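Local coordinates for protein tryptophan halogenase (Shewanella frigidimarina, PDB 2PYX) that probably acts as a flavin-dependent monooxygenase of the tryptophan halogenase family, using FAD to support halogenation of an aromatic substrate, at residues L408-H411 / Y412-Q416; T480-P484 / S485-L489. All blocks are in the same frame, centred on the assembly; numbering follows the deposited sequence.

In the fold
Neither contact closes a long loop: each is a local turn of chain, contact 1 at the end of a helix and contact 2 at the start of one. Following the chain, the long helix 383-413 runs out in contact 1, where the last turn, 408-413, gives way to loop at Ile414 beside helices 434-443 and 462-471. The chain then passes through helices 421-425, 434-443 and 462-471 before the loop that leads into contact 2, where residues 480-489 open helix 484-507. The two are in series, neither nested nor crossed, with centres about 31 Å apart. Contact 1 is buried near the predicted substrate site; contact 2 lies at the surface, against helix 125-128.

Contact 1. Residues L408-H411 / Y412-Q416; sequences LKLH and YVISQ
Lys409 and Val413 meet one helical turn apart, and the carbonyl oxygen of Lys409 holds the turn together. Val413 N lies 3.0 Å from Lys409 O in a fairly straight bond, while Tyr412 N reaches the same oxygen at 2.9 Å from above the carbonyl plane, a more bent approach (133° at the hydrogen). Outward from its CB, the Lys409 side chain has CG anti to the backbone N (chi1 -180°), 3.7 Å from Val413 CG2. A bend at chi2 keeps the chain beside that methyl, so that Lys409 CD also touches Val413 CG2 and Lys409 CE packs 3.6 Å from it, the two side chains crossing at about a right angle. The tip, NZ, leaves the pair and is hydrogen-bonded to Val250 O, Ser431 OG and His426 ND1, a buried ammonium group with three partners.

Tyr412 brings CD2 to 3.5 Å from Leu408 O, its ring stacks with His426, and its OH bonds to Glu358. Beyond the helix, Ile414 turns back over the last turn: CG1 comes within 3.4 Å of Leu410 O, and both CG2 and CD1 touch Leu410 CD1. Leu440 and Leu469 flank this apolar patch, and an alanine here in place of Ile414 would probably open a gap over Leu410 O and Leu410 CD1, where CG1, CG2 and CD1 now lie, and cost Leu440 and Leu469 a neighbour.

His411 is fixed by Phe407 O at ND1 and by Glu361, predicted to bind tryptophan, at NE2. The arrangement is that of a helix C terminus, here one whose last turn probably supplies a second-shell histidine to the substrate pocket of a tryptophan halogenase.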
ATOM      1  N   LEU A 408       0.141 -11.450   2.844  1.00  6.87           N
ATOM      2  CA  LEU A 408       1.052 -11.122   3.953  1.00  7.00           C
ATOM      3  C   LEU A 408       1.467 -12.367   4.694  1.00  7.35           C
ATOM      4  O   LEU A 408       2.637 -12.592   4.940  1.00  8.05           O
ATOM      5  CB  LEU A 408       0.408 -10.128   4.896  1.00  6.69           C
ATOM      6  CG  LEU A 408       0.587  -8.661   4.501  1.00  8.53           C
ATOM      7  CD1 LEU A 408       0.149  -8.322   3.080  1.00 10.55           C
ATOM      8  CD2 LEU A 408      -0.093  -7.748   5.521  1.00  8.29           C
ATOM      9  N   LYS A 409       0.499 -13.220   5.031  1.00  7.37           N
ATOM     10  CA  LYS A 409       0.820 -14.448   5.777  1.00  7.13           C
ATOM     11  C   LYS A 409       1.806 -15.335   5.018  1.00  7.72           C
ATOM     12  O   LYS A 409       2.677 -15.978   5.630  1.00  8.42           O
ATOM     13  CB  LYS A 409      -0.454 -15.215   6.085  1.00  7.22           C
ATOM     14  CG  LYS A 409      -0.241 -16.515   6.874  1.00  8.39           C
ATOM     15  CD  LYS A 409       0.433 -16.246   8.268  1.00  9.16           C
ATOM     16  CE  LYS A 409       0.494 -17.530   9.074  1.00  9.82           C
ATOM     17  NZ  LYS A 409       0.719 -17.308  10.561  1.00  7.44           N
ATOM     18  N   LEU A 410       1.674 -15.399   3.690  1.00  6.74           N
ATOM     19  CA  LEU A 410       2.611 -16.162   2.848  1.00  8.16           C
ATOM     20  C   LEU A 410       4.068 -15.832   3.172  1.00  6.31           C
ATOM     21  O   LEU A 410       4.920 -16.694   3.123  1.00  8.45           O
ATOM     22  CB  LEU A 410       2.352 -15.844   1.354  1.00  7.84           C
ATOM     23  CG  LEU A 410       3.225 -16.609   0.333  1.00  8.58           C
ATOM     24  CD1 LEU A 410       3.010 -18.080   0.379  1.00 10.29           C
ATOM     25  CD2 LEU A 410       2.959 -16.106  -1.108  1.00  9.99           C
ATOM     26  N   HIS A 411       4.358 -14.547   3.419  1.00  7.27           N
ATOM     27  CA  HIS A 411       5.722 -14.090   3.671  1.00  8.00           C
ATOM     28  C   HIS A 411       6.294 -14.811   4.881  1.00  7.17           C
ATOM     29  O   HIS A 411       7.517 -15.065   4.930  1.00  8.85           O
ATOM     30  CB  HIS A 411       5.798 -12.591   3.924  1.00  7.76           C
ATOM     31  CG  HIS A 411       5.478 -11.721   2.738  1.00  7.40           C
ATOM     32  ND1 HIS A 411       4.238 -11.729   2.121  1.00  8.41           N
ATOM     33  CD2 HIS A 411       6.218 -10.792   2.087  1.00  8.16           C
ATOM     34  CE1 HIS A 411       4.236 -10.814   1.157  1.00  8.83           C
ATOM     35  NE2 HIS A 411       5.423 -10.229   1.117  1.00  9.20           N
ATOM     36  N   TYR A 412       5.464 -15.094   5.863  1.00  7.57           N
ATOM     37  CA  TYR A 412       5.902 -15.775   7.089  1.00  9.08           C
ATOM     38  C   TYR A 412       5.924 -17.277   6.945  1.00  8.23           C
ATOM     39  O   TYR A 412       6.807 -17.960   7.459  1.00  8.76           O
ATOM     40  CB  TYR A 412       4.971 -15.425   8.260  1.00  8.69           C
ATOM     41  CG  TYR A 412       4.962 -13.978   8.642  1.00  7.97           C
ATOM     42  CD1 TYR A 412       5.919 -13.477   9.509  1.00  9.27           C
ATOM     43  CD2 TYR A 412       4.016 -13.071   8.158  1.00  8.18           C
ATOM     44  CE1 TYR A 412       5.920 -12.166   9.852  1.00  8.27           C
ATOM     45  CE2 TYR A 412       4.014 -11.746   8.543  1.00  7.94           C
ATOM     46  CZ  TYR A 412       4.980 -11.293   9.387  1.00  7.32           C
ATOM     47  OH  TYR A 412       4.986  -9.961   9.768  1.00  8.92           O
ATOM     48  N   VAL A 413       4.896 -17.823   6.324  1.00  6.99           N
ATOM     49  CA  VAL A 413       4.670 -19.289   6.394  0.50  8.63           C
ATOM     50  C   VAL A 413       5.756 -20.099   5.730  1.00 10.00           C
ATOM     51  O   VAL A 413       6.018 -21.239   6.119  1.00 12.30           O
ATOM     52  CB  VAL A 413       3.363 -19.734   5.718  0.50 10.54           C
ATOM     53  CG1 VAL A 413       3.252 -21.314   5.702  0.50  8.45           C
ATOM     54  CG2 VAL A 413       2.207 -19.187   6.409  0.50 13.70           C
ATOM     55  N   ILE A 414       6.367 -19.528   4.689  1.00  8.65           N
ATOM     56  CA  ILE A 414       7.386 -20.245   3.930  1.00  8.49           C
ATOM     57  C   ILE A 414       8.830 -19.933   4.353  1.00 10.23           C
ATOM     58  O   ILE A 414       9.799 -20.356   3.692  1.00 11.08           O
ATOM     59  CB  ILE A 414       7.192 -20.078   2.417  1.00  8.62           C
ATOM     60  CG1 ILE A 414       7.448 -18.645   1.985  1.00  9.61           C
ATOM     61  CG2 ILE A 414       5.799 -20.553   2.023  1.00 11.07           C
ATOM     62  CD1 ILE A 414       7.120 -18.382   0.509  1.00  9.29           C
ATOM     63  N   SER A 415       8.980 -19.252   5.479  1.00  8.54           N
ATOM     64  CA  SER A 415      10.299 -19.141   6.094  1.00  8.61           C
ATOM     65  C   SER A 415      10.788 -20.495   6.588  1.00  9.08           C
ATOM     66  O   SER A 415       9.999 -21.392   6.898  1.00  9.77           O
ATOM     67  CB  SER A 415      10.253 -18.177   7.300  1.00 10.08           C
ATOM     68  OG  SER A 415      11.579 -17.986   7.809  1.00 11.21           O
ATOM     69  N   GLN A 416      12.119 -20.601   6.693  1.00 10.62           N
ATOM     70  CA  GLN A 416      12.747 -21.773   7.305  0.50 12.17           C
ATOM     71  C   GLN A 416      13.344 -21.411   8.662  1.00 13.45           C
ATOM     72  O   GLN A 416      14.058 -22.223   9.287  1.00 14.79           O
ATOM     73  CB  GLN A 416      13.813 -22.373   6.382  0.50 14.45           C
ATOM     74  CG  GLN A 416      13.226 -22.970   5.118  0.50 16.86           C
ATOM     75  CD  GLN A 416      14.249 -23.779   4.339  0.50 29.64           C
ATOM     76  OE1 GLN A 416      15.378 -23.328   4.130  0.50 26.08           O
ATOM     77  NE2 GLN A 416      13.861 -24.983   3.917  0.50 32.64           N
TER

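Contact 2. Residues T480-P484 / S485-L489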
ATOM      1  N   THR A 480       6.121 -31.115 -16.714  1.00 14.76           N
ATOM      2  CA  THR A 480       6.544 -32.188 -17.617  1.00 14.05           C
ATOM      3  C   THR A 480       6.003 -31.857 -19.003  1.00 16.10           C
ATOM      4  O   THR A 480       5.123 -31.006 -19.166  1.00 15.72           O
ATOM      5  CB  THR A 480       6.005 -33.576 -17.186  1.00 15.31           C
ATOM      6  OG1 THR A 480       4.590 -33.644 -17.368  1.00 18.60           O
ATOM      7  CG2 THR A 480       6.350 -33.850 -15.758  1.00 18.67           C
ATOM      8  N   HIS A 481       6.517 -32.555 -20.008  1.00 13.97           N
ATOM      9  CA  HIS A 481       5.995 -32.437 -21.378  1.00 15.34           C
ATOM     10  C   HIS A 481       5.873 -30.987 -21.821  1.00 15.00           C
ATOM     11  O   HIS A 481       4.892 -30.594 -22.453  1.00 16.13           O
ATOM     12  CB  HIS A 481       4.647 -33.148 -21.509  1.00 15.70           C
ATOM     13  CG  HIS A 481       4.691 -34.601 -21.172  1.00 23.56           C
ATOM     14  ND1 HIS A 481       4.588 -35.066 -19.874  1.00 34.83           N
ATOM     15  CD2 HIS A 481       4.926 -35.690 -21.943  1.00 19.01           C
ATOM     16  CE1 HIS A 481       4.700 -36.383 -19.876  1.00 20.06           C
ATOM     17  NE2 HIS A 481       4.908 -36.783 -21.116  1.00 21.28           N
ATOM     18  N   VAL A 482       6.910 -30.213 -21.531  1.00 14.62           N
ATOM     19  CA  VAL A 482       6.961 -28.820 -21.921  1.00 14.99           C
ATOM     20  C   VAL A 482       7.047 -28.705 -23.430  1.00 16.52           C
ATOM     21  O   VAL A 482       7.789 -29.461 -24.065  1.00 16.44           O
ATOM     22  CB  VAL A 482       8.167 -28.099 -21.262  1.00 16.82           C
ATOM     23  CG1 VAL A 482       8.268 -26.648 -21.724  1.00 19.57           C
ATOM     24  CG2 VAL A 482       8.055 -28.195 -19.765  1.00 16.52           C
ATOM     25  N   LYS A 483       6.278 -27.776 -23.988  1.00 17.11           N
ATOM     26  CA  LYS A 483       6.251 -27.579 -25.447  1.00 18.53           C
ATOM     27  C   LYS A 483       7.500 -26.860 -25.928  1.00 20.58           C
ATOM     28  O   LYS A 483       7.794 -25.758 -25.478  1.00 20.27           O
ATOM     29  CB  LYS A 483       5.025 -26.779 -25.841  1.00 17.03           C
ATOM     30  CG  LYS A 483       3.774 -27.520 -25.606  1.00 18.48           C
ATOM     31  CD  LYS A 483       2.574 -26.811 -26.212  1.00 19.48           C
ATOM     32  CE  LYS A 483       1.326 -27.642 -26.079  1.00 23.30           C
ATOM     33  NZ  LYS A 483       0.189 -27.126 -26.880  1.00 22.44           N
ATOM     34  N   PRO A 484       8.258 -27.487 -26.854  1.00 20.57           N
ATOM     35  CA  PRO A 484       9.448 -26.819 -27.393  1.00 20.55           C
ATOM     36  C   PRO A 484       9.248 -25.391 -27.906  1.00 19.00           C
ATOM     37  O   PRO A 484      10.125 -24.545 -27.661  1.00 22.88           O
ATOM     38  CB  PRO A 484       9.863 -27.743 -28.543  1.00 20.93           C
ATOM     39  CG  PRO A 484       9.471 -29.127 -28.033  1.00 21.36           C
ATOM     40  CD  PRO A 484       8.125 -28.872 -27.368  1.00 21.68           C
ATOM     41  N   SER A 485       8.135 -25.102 -28.575  1.00 20.13           N
ATOM     42  CA  SER A 485       7.882 -23.761 -29.096  1.00 21.05           C
ATOM     43  C   SER A 485       7.859 -22.738 -27.954  1.00 22.44           C
ATOM     44  O   SER A 485       8.386 -21.618 -28.085  1.00 22.30           O
ATOM     45  CB  SER A 485       6.595 -23.683 -29.899  1.00 22.15           C
ATOM     46  OG  SER A 485       5.450 -24.035 -29.183  1.00 22.16           O
HETATM   47  N   MSE A 486       7.274 -23.146 -26.829  1.00 22.28           N
HETATM   48  CA  MSE A 486       7.111 -22.257 -25.672  0.50 20.95           C
HETATM   49  C   MSE A 486       8.432 -22.130 -24.917  1.00 19.70           C
HETATM   50  O   MSE A 486       8.772 -21.058 -24.423  1.00 19.53           O
HETATM   51  CB  MSE A 486       6.029 -22.777 -24.727  0.50 19.94           C
HETATM   52  CG  MSE A 486       4.635 -22.853 -25.312  0.50 23.46           C
HETATM   53 SE   MSE A 486       3.721 -21.160 -25.671  0.38 24.13          SE
HETATM   54  CE  MSE A 486       1.935 -21.958 -25.977  0.50 26.54           C
ATOM     55  N   GLN A 487       9.173 -23.221 -24.818  1.00 17.48           N
ATOM     56  CA  GLN A 487      10.509 -23.165 -24.283  1.00 19.91           C
ATOM     57  C   GLN A 487      11.335 -22.153 -25.080  1.00 21.39           C
ATOM     58  O   GLN A 487      12.102 -21.368 -24.513  1.00 22.52           O
ATOM     59  CB  GLN A 487      11.177 -24.526 -24.369  1.00 21.67           C
ATOM     60  CG  GLN A 487      12.518 -24.550 -23.755  1.00 26.08           C
ATOM     61  CD  GLN A 487      12.454 -24.269 -22.276  1.00 33.66           C
ATOM     62  OE1 GLN A 487      11.668 -24.900 -21.566  1.00 33.37           O
ATOM     63  NE2 GLN A 487      13.262 -23.305 -21.797  1.00 33.18           N
ATOM     64  N   GLN A 488      11.194 -22.195 -26.407  1.00 23.01           N
ATOM     65  CA  GLN A 488      11.936 -21.287 -27.289  1.00 24.68           C
ATOM     66  C   GLN A 488      11.501 -19.829 -27.108  1.00 21.56           C
ATOM     67  O   GLN A 488      12.356 -18.954 -27.049  1.00 24.07           O
ATOM     68  CB  GLN A 488      11.796 -21.740 -28.747  1.00 25.54           C
ATOM     69  CG  GLN A 488      12.459 -23.104 -29.006  1.00 29.56           C
ATOM     70  CD  GLN A 488      11.795 -23.889 -30.153  1.00 36.05           C
ATOM     71  OE1 GLN A 488      11.059 -23.327 -30.974  1.00 37.70           O
ATOM     72  NE2 GLN A 488      12.041 -25.195 -30.190  1.00 40.61           N
ATOM     73  N   LEU A 489      10.204 -19.583 -26.981  1.00 21.72           N
ATOM     74  CA  LEU A 489       9.669 -18.245 -26.666  1.00 20.83           C
ATOM     75  C   LEU A 489      10.227 -17.781 -25.323  1.00 21.67           C
ATOM     76  O   LEU A 489      10.787 -16.687 -25.206  1.00 21.61           O
ATOM     77  CB  LEU A 489       8.159 -18.258 -26.602  1.00 22.75           C
ATOM     78  CG  LEU A 489       7.473 -16.938 -26.246  1.00 23.16           C
ATOM     79  CD1 LEU A 489       7.979 -15.745 -27.079  1.00 26.07           C
ATOM     80  CD2 LEU A 489       6.014 -17.087 -26.365  1.00 23.06           C
TER
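Lys483 O is the acceptor on which the first turn closes, facing the amides of Met486 and Gln487. Gln487 N approaches Lys483 O almost straight, at 3.0 Å with 169° at the hydrogen, whereas the bond from Met486 N is weak and bent. One residue further on, Pro484 O takes Gln488 N at 2.9 Å, the next rung of the helix. Pro484 fits this first turn because amides here have no carbonyl partner in a preceding turn, so its missing N-H costs no helical bond.

Packing is closest around Pro484 O. The Gln488 side chain lies alongside it, CG anti to the carbonyl carbon (chi1 -65°), with CG and CD each 3.1 Å from Pro484 O, while the amide nitrogen NE2 lies 3.7 Å from Pro484 CB. NE2 is near Pro484 O as well, but the angle is too poor for a hydrogen bond. On another side the touches are sparser. Val482 CG1 meets Gln487 OE1 at 3.8 Å as the two side chains cross, and Lys483 CB rests 4.0 Å from Met486 CG. Beyond its own CG the Lys483 chain runs extended, leading its ammonium group away from the turn on an exposed flank. The selenomethionine at Met486, together with Val482 and Gln487, instead packs against Tyr127 of helix 125-128.

Lys483 at the N-cap, followed by proline in the first turn, makes this a helix N terminus, the surface start of helix 484-507.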